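Local coordinates for porin (Pseudomonas aeruginosa, PDB 3T24), which forms an OprD-family beta-barrel channel in the outer membrane, through which small carboxylate-bearing substrates probably pass, at residues E169-T174 / G212-F217; V254-L259 / T283-I288. All coordinates share one frame; numbering follows the deposited sequence.

Contact 1. Residues E169-T174 / G212-F217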
loop_
_atom_site.group_PDB
_atom_site.type_symbol
_atom_site.label_atom_id
_atom_site.label_comp_id
_atom_site.label_asym_id
_atom_site.label_seq_id
_atom_site.Cartn_x
_atom_site.Cartn_y
_atom_site.Cartn_z
ATOM N N GLU A 169 -9.965 5.821 -14.970
ATOM C CA GLU A 169 -10.336 4.698 -15.810
ATOM C C GLU A 169 -10.973 3.564 -14.985
ATOM O O GLU A 169 -10.829 3.510 -13.755
ATOM C CB GLU A 169 -9.106 4.202 -16.595
ATOM C CG GLU A 169 -8.085 3.437 -15.723
ATOM C CD GLU A 169 -6.809 3.014 -16.475
ATOM O OE1 GLU A 169 -6.356 1.872 -16.270
ATOM O OE2 GLU A 169 -6.250 3.819 -17.253
ATOM N N ASP A 170 -11.688 2.670 -15.663
ATOM C CA ASP A 170 -12.273 1.507 -14.988
ATOM C C ASP A 170 -11.182 0.650 -14.346
ATOM O O ASP A 170 -10.061 0.575 -14.844
ATOM C CB ASP A 170 -13.116 0.653 -15.948
ATOM C CG ASP A 170 -14.423 1.323 -16.347
ATOM O OD1 ASP A 170 -14.925 2.200 -15.612
ATOM O OD2 ASP A 170 -14.962 0.966 -17.411
ATOM N N MET A 171 -11.525 0.007 -13.243
ATOM C CA MET A 171 -10.597 -0.840 -12.508
ATOM C C MET A 171 -10.477 -2.261 -13.076
ATOM O O MET A 171 -11.345 -2.741 -13.814
ATOM C CB MET A 171 -11.021 -0.907 -11.043
ATOM C CG MET A 171 -10.904 0.431 -10.329
ATOM S SD MET A 171 -11.802 0.473 -8.763
ATOM C CE MET A 171 -13.414 0.946 -9.379
ATOM N N THR A 172 -9.387 -2.930 -12.732
ATOM C CA THR A 172 -9.262 -4.334 -13.066
ATOM C C THR A 172 -8.621 -5.037 -11.891
ATOM O O THR A 172 -8.396 -4.441 -10.836
ATOM C CB THR A 172 -8.415 -4.610 -14.349
ATOM O OG1 THR A 172 -7.115 -4.031 -14.226
ATOM C CG2 THR A 172 -9.079 -4.062 -15.607
ATOM N N ILE A 173 -8.313 -6.312 -12.090
ATOM C CA ILE A 173 -7.714 -7.106 -11.042
ATOM C C ILE A 173 -6.231 -7.283 -11.344
ATOM O O ILE A 173 -5.809 -7.299 -12.498
ATOM C CB ILE A 173 -8.401 -8.479 -10.943
ATOM C CG1 ILE A 173 -8.156 -9.091 -9.564
ATOM C CG2 ILE A 173 -7.908 -9.427 -12.098
ATOM C CD1 ILE A 173 -8.834 -10.439 -9.365
ATOM N N THR A 174 -5.422 -7.390 -10.311
ATOM C CA THR A 174 -4.025 -7.728 -10.536
ATOM C C THR A 174 -3.926 -9.139 -11.110
ATOM O O THR A 174 -4.457 -10.087 -10.535
ATOM C CB THR A 174 -3.245 -7.658 -9.239
ATOM O OG1 THR A 174 -3.505 -6.393 -8.608
ATOM C CG2 THR A 174 -1.719 -7.823 -9.516
ATOM N N GLY A 212 -15.014 -6.368 0.556
ATOM C CA GLY A 212 -14.834 -5.639 -0.681
ATOM C C GLY A 212 -15.314 -6.443 -1.881
ATOM O O GLY A 212 -15.089 -7.652 -1.970
ATOM N N LYS A 213 -15.969 -5.768 -2.816
ATOM C CA LYS A 213 -16.401 -6.410 -4.042
ATOM C C LYS A 213 -16.065 -5.596 -5.282
ATOM O O LYS A 213 -16.607 -4.519 -5.500
ATOM C CB LYS A 213 -17.906 -6.703 -3.996
ATOM C CG LYS A 213 -18.411 -7.441 -5.227
ATOM C CD LYS A 213 -19.921 -7.570 -5.198
ATOM C CE LYS A 213 -20.479 -7.315 -6.578
ATOM N NZ LYS A 213 -21.916 -6.990 -6.520
ATOM N N LEU A 214 -15.159 -6.109 -6.100
ATOM C CA LEU A 214 -14.908 -5.507 -7.399
ATOM C C LEU A 214 -15.900 -6.145 -8.372
ATOM O O LEU A 214 -15.765 -7.318 -8.742
ATOM C CB LEU A 214 -13.467 -5.731 -7.841
ATOM C CG LEU A 214 -13.055 -5.052 -9.149
ATOM C CD1 LEU A 214 -13.216 -3.497 -9.068
ATOM C CD2 LEU A 214 -11.618 -5.449 -9.559
ATOM N N ASP A 215 -16.906 -5.383 -8.774
ATOM C CA ASP A 215 -18.024 -5.978 -9.492
ATOM C C ASP A 215 -17.541 -6.829 -10.670
ATOM O O ASP A 215 -16.685 -6.397 -11.460
ATOM C CB ASP A 215 -19.022 -4.905 -9.938
ATOM C CG ASP A 215 -20.408 -5.456 -10.177
ATOM O OD1 ASP A 215 -20.830 -6.402 -9.475
ATOM O OD2 ASP A 215 -21.084 -4.940 -11.082
ATOM N N ASN A 216 -18.098 -8.043 -10.751
ATOM C CA ASN A 216 -17.772 -9.036 -11.780
ATOM C C ASN A 216 -16.423 -9.751 -11.621
ATOM O O ASN A 216 -16.192 -10.807 -12.234
ATOM C CB ASN A 216 -17.945 -8.465 -13.200
ATOM C CG ASN A 216 -19.383 -8.035 -13.469
ATOM O OD1 ASN A 216 -20.334 -8.727 -13.094
ATOM N ND2 ASN A 216 -19.546 -6.877 -14.087
ATOM N N PHE A 217 -15.553 -9.207 -10.776
ATOM C CA PHE A 217 -14.249 -9.820 -10.550
ATOM C C PHE A 217 -14.223 -10.743 -9.347
ATOM O O PHE A 217 -13.963 -11.933 -9.492
ATOM C CB PHE A 217 -13.157 -8.749 -10.423
ATOM C CG PHE A 217 -12.794 -8.113 -11.724
ATOM C CD1 PHE A 217 -11.709 -8.573 -12.452
ATOM C CD2 PHE A 217 -13.558 -7.070 -12.240
ATOM C CE1 PHE A 217 -11.370 -7.990 -13.647
ATOM C CE2 PHE A 217 -13.234 -6.488 -13.446
ATOM C CZ PHE A 217 -12.126 -6.942 -14.150
#

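Contact 2. Residues V254-L259 / T283-I288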
loop_
_atom_site.group_PDB
_atom_site.type_symbol
_atom_site.label_atom_id
_atom_site.label_comp_id
_atom_site.label_asym_id
_atom_site.label_seq_id
_atom_site.Cartn_x
_atom_site.Cartn_y
_atom_site.Cartn_z
ATOM N N VAL A 254 -11.472 -16.411 -9.685
ATOM C CA VAL A 254 -10.903 -16.111 -8.381
ATOM C C VAL A 254 -11.402 -17.078 -7.306
ATOM O O VAL A 254 -12.600 -17.300 -7.152
ATOM C CB VAL A 254 -11.176 -14.639 -7.952
ATOM C CG1 VAL A 254 -10.939 -14.462 -6.445
ATOM C CG2 VAL A 254 -10.309 -13.667 -8.778
ATOM N N ASP A 255 -10.468 -17.640 -6.554
ATOM C CA ASP A 255 -10.795 -18.582 -5.488
ATOM C C ASP A 255 -9.578 -18.719 -4.575
ATOM O O ASP A 255 -8.630 -19.459 -4.880
ATOM C CB ASP A 255 -11.177 -19.935 -6.076
ATOM C CG ASP A 255 -11.160 -21.040 -5.040
ATOM O OD1 ASP A 255 -11.719 -20.816 -3.943
ATOM O OD2 ASP A 255 -10.560 -22.112 -5.310
ATOM N N ASN A 256 -9.583 -17.981 -3.471
ATOM C CA ASN A 256 -8.370 -17.849 -2.687
ATOM C C ASN A 256 -8.623 -17.681 -1.211
ATOM O O ASN A 256 -9.548 -16.974 -0.791
ATOM C CB ASN A 256 -7.539 -16.661 -3.218
ATOM C CG ASN A 256 -6.324 -16.335 -2.339
ATOM O OD1 ASN A 256 -6.346 -15.398 -1.528
ATOM N ND2 ASN A 256 -5.252 -17.079 -2.530
ATOM N N LYS A 257 -7.781 -18.326 -0.425
ATOM C CA LYS A 257 -7.700 -18.016 0.988
ATOM C C LYS A 257 -6.271 -17.578 1.271
ATOM O O LYS A 257 -5.316 -18.174 0.772
ATOM C CB LYS A 257 -8.095 -19.223 1.839
ATOM C CG LYS A 257 -9.321 -19.941 1.319
ATOM C CD LYS A 257 -9.798 -21.032 2.275
ATOM C CE LYS A 257 -11.050 -21.730 1.755
ATOM N NZ LYS A 257 -10.811 -22.436 0.457
ATOM N N ALA A 258 -6.123 -16.523 2.051
ATOM C CA ALA A 258 -4.809 -15.978 2.317
ATOM C C ALA A 258 -4.613 -15.851 3.809
ATOM O O ALA A 258 -5.129 -14.924 4.425
ATOM C CB ALA A 258 -4.661 -14.620 1.656
ATOM N N LEU A 259 -3.868 -16.783 4.391
ATOM C CA LEU A 259 -3.498 -16.659 5.789
ATOM C C LEU A 259 -2.137 -15.994 5.832
ATOM O O LEU A 259 -1.194 -16.435 5.173
ATOM C CB LEU A 259 -3.463 -18.021 6.473
ATOM C CG LEU A 259 -3.054 -18.072 7.952
ATOM C CD1 LEU A 259 -3.913 -17.162 8.846
ATOM C CD2 LEU A 259 -3.035 -19.526 8.492
ATOM N N THR A 283 -6.492 -19.944 -7.092
ATOM C CA THR A 283 -5.724 -18.768 -7.549
ATOM C C THR A 283 -4.982 -18.132 -6.385
ATOM O O THR A 283 -5.252 -18.451 -5.235
ATOM C CB THR A 283 -6.638 -17.661 -8.103
ATOM O OG1 THR A 283 -7.280 -16.999 -7.002
ATOM C CG2 THR A 283 -7.691 -18.237 -9.045
ATOM N N GLY A 284 -4.057 -17.226 -6.684
ATOM C CA GLY A 284 -3.462 -16.389 -5.652
ATOM C C GLY A 284 -4.397 -15.277 -5.116
ATOM O O GLY A 284 -5.597 -15.220 -5.431
ATOM N N PHE A 285 -3.845 -14.402 -4.282
ATOM C CA PHE A 285 -4.601 -13.293 -3.669
ATOM C C PHE A 285 -5.251 -12.315 -4.662
ATOM O O PHE A 285 -4.665 -11.979 -5.695
ATOM C CB PHE A 285 -3.676 -12.527 -2.741
ATOM C CG PHE A 285 -4.375 -11.528 -1.867
ATOM C CD1 PHE A 285 -5.317 -11.940 -0.940
ATOM C CD2 PHE A 285 -4.073 -10.171 -1.960
ATOM C CE1 PHE A 285 -5.967 -11.012 -0.123
ATOM C CE2 PHE A 285 -4.697 -9.253 -1.147
ATOM C CZ PHE A 285 -5.643 -9.664 -0.220
ATOM N N ALA A 286 -6.464 -11.871 -4.348
ATOM C CA ALA A 286 -7.197 -10.926 -5.209
ATOM C C ALA A 286 -7.096 -9.474 -4.728
ATOM O O ALA A 286 -7.427 -9.172 -3.568
ATOM C CB ALA A 286 -8.663 -11.327 -5.317
ATOM N N TYR A 287 -6.639 -8.582 -5.611
ATOM C CA TYR A 287 -6.603 -7.137 -5.285
ATOM C C TYR A 287 -6.616 -6.234 -6.512
ATOM O O TYR A 287 -6.191 -6.643 -7.591
ATOM C CB TYR A 287 -5.440 -6.776 -4.343
ATOM C CG TYR A 287 -4.030 -7.052 -4.869
ATOM C CD1 TYR A 287 -3.159 -6.007 -5.165
ATOM C CD2 TYR A 287 -3.561 -8.349 -5.018
ATOM C CE1 TYR A 287 -1.864 -6.250 -5.611
ATOM C CE2 TYR A 287 -2.270 -8.604 -5.460
ATOM C CZ TYR A 287 -1.424 -7.552 -5.759
ATOM O OH TYR A 287 -0.132 -7.798 -6.209
ATOM N N ILE A 288 -7.137 -5.016 -6.343
ATOM C CA ILE A 288 -7.273 -4.085 -7.467
ATOM C C ILE A 288 -5.938 -3.891 -8.163
ATOM O O ILE A 288 -4.907 -3.703 -7.519
ATOM C CB ILE A 288 -7.895 -2.703 -7.045
ATOM C CG1 ILE A 288 -9.345 -2.901 -6.577
ATOM C CG2 ILE A 288 -7.875 -1.697 -8.191
ATOM C CD1 ILE A 288 -9.785 -1.895 -5.542
#

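Contact 1. Residues E169-T174 / G212-F217
Phe-217 meets Ile-173 because its CG stands beside its own backbone N and anti to the carbonyl carbon (chi1 -74°), which carries the ring across to the facing chain; Leu-214 reaches the same chain by a different rotation, with CG anti to the backbone N (chi1 -176°). The pair illustrates how an OprD-family beta-barrel ties a long loop to its wall with a short turn. Residues 169-174 run through the loop between strands 150-161 and 192-200. Residues 212-217 hold the end of strand 205-214 and the type II turn that leads into strand 218-230, closed by the bond from Phe-217 N to Leu-214 O (2.8 Å).

From this turn two apolar groups project onto the loop. The Phe-217 ring lies alongside Ile-173, the two side chains sliding past each other in opposite directions. Phe-217 CD1 meets the branch point of the isoleucine, at 3.6 Å from Ile-173 CB, and lies 3.9 Å from Ile-173 CG2. Farther along the ring, Phe-217 CZ comes to 4.0 Å from Thr-172 CA, so backbone as well as side chain bears on the aromatic group. The two methyls of Leu-214 divide their work: Leu-214 CD1 packs against Met-171 CB at 3.9 Å, while CD2 turns to the main chain of Thr-172.

No hydrogen bond crosses between the segments, and polar groups look to other partners. Met-171 bonds with Ser-189 and Thr-172 with Asn-289 through their backbones, and Phe-217 O accepts a bond from Ser-252 OG. Met-171 and Leu-214 also both touch Phe-192 of strand 192-200. The nearest approach of Leu-214 to the loop is made by CD2, which sits 3.6 Å from Thr-172 O.

Contact 2. Residues V254-L259 / T283-I288
Thr-283, Asn-256 and Val-254 together bury more than half of the surface in this contact. Here a loop segment meets residues leading into and along strand 255-267 at a steep angle, the two chains running 80° apart; one backbone bond and two that use a side chain join them, instead of a regular ladder. Thr-283 grips Asp-255 through both its main chain and its side chain: Thr-283 N donates to Asp-255 O (3.1 Å), while Thr-283 OG1 accepts from Asp-255 N along an almost straight but long path (3.3 Å, 176°). The same hydroxyl gives its proton to Gly-284 O at 2.9 Å, which helps to set its rotation. Asn-256 has CG anti to its backbone N (chi1 173°), a setting that sends the amide toward the loop; Asn-256 ND2 donates to Thr-283 O (3.0 Å), and OD1 lies at the edge of the Phe-285 ring, 3.7 Å from Phe-285 CD1. Val-254 CG1 packs on Ala-286 CB at 4.0 Å.

Asp-255 turns its carboxylate to other partners, a salt bridge from OD1 to Arg-245 and a bond from Asp-282 N to OD2. Around this junction, Tyr-218 of strand 218-230 touches Val-254 and Ala-286, while Gln-220 and Tyr-222 touch Phe-285; Ser-246 of strand 235-248 touches Val-254 and Ala-286, and Met-279 of strand 270-280 packs on Asn-256, Ala-258 and Phe-285.

How the contacts relate
Both contacts are buried, and each joins a long loop to the wall of the same barrel, so neither is a surface feature. They differ in chemistry: contact 1 is apolar between its segments, whereas contact 2 rests on three hydrogen bonds together with apolar contacts. The wall element differs too, a tight turn after strand 205-214 in one and strand 255-267 with the residue ahead of it in the other. Their centres lie about 13 Å apart. Ile-173 CD1 of contact 1 packs 3.6 Å from Val-254 CG2 on the wall side of contact 2, and the two loops meet through a probable hydrogen bond between Thr-174 OG1 and Tyr-287 O at 2.9 Å.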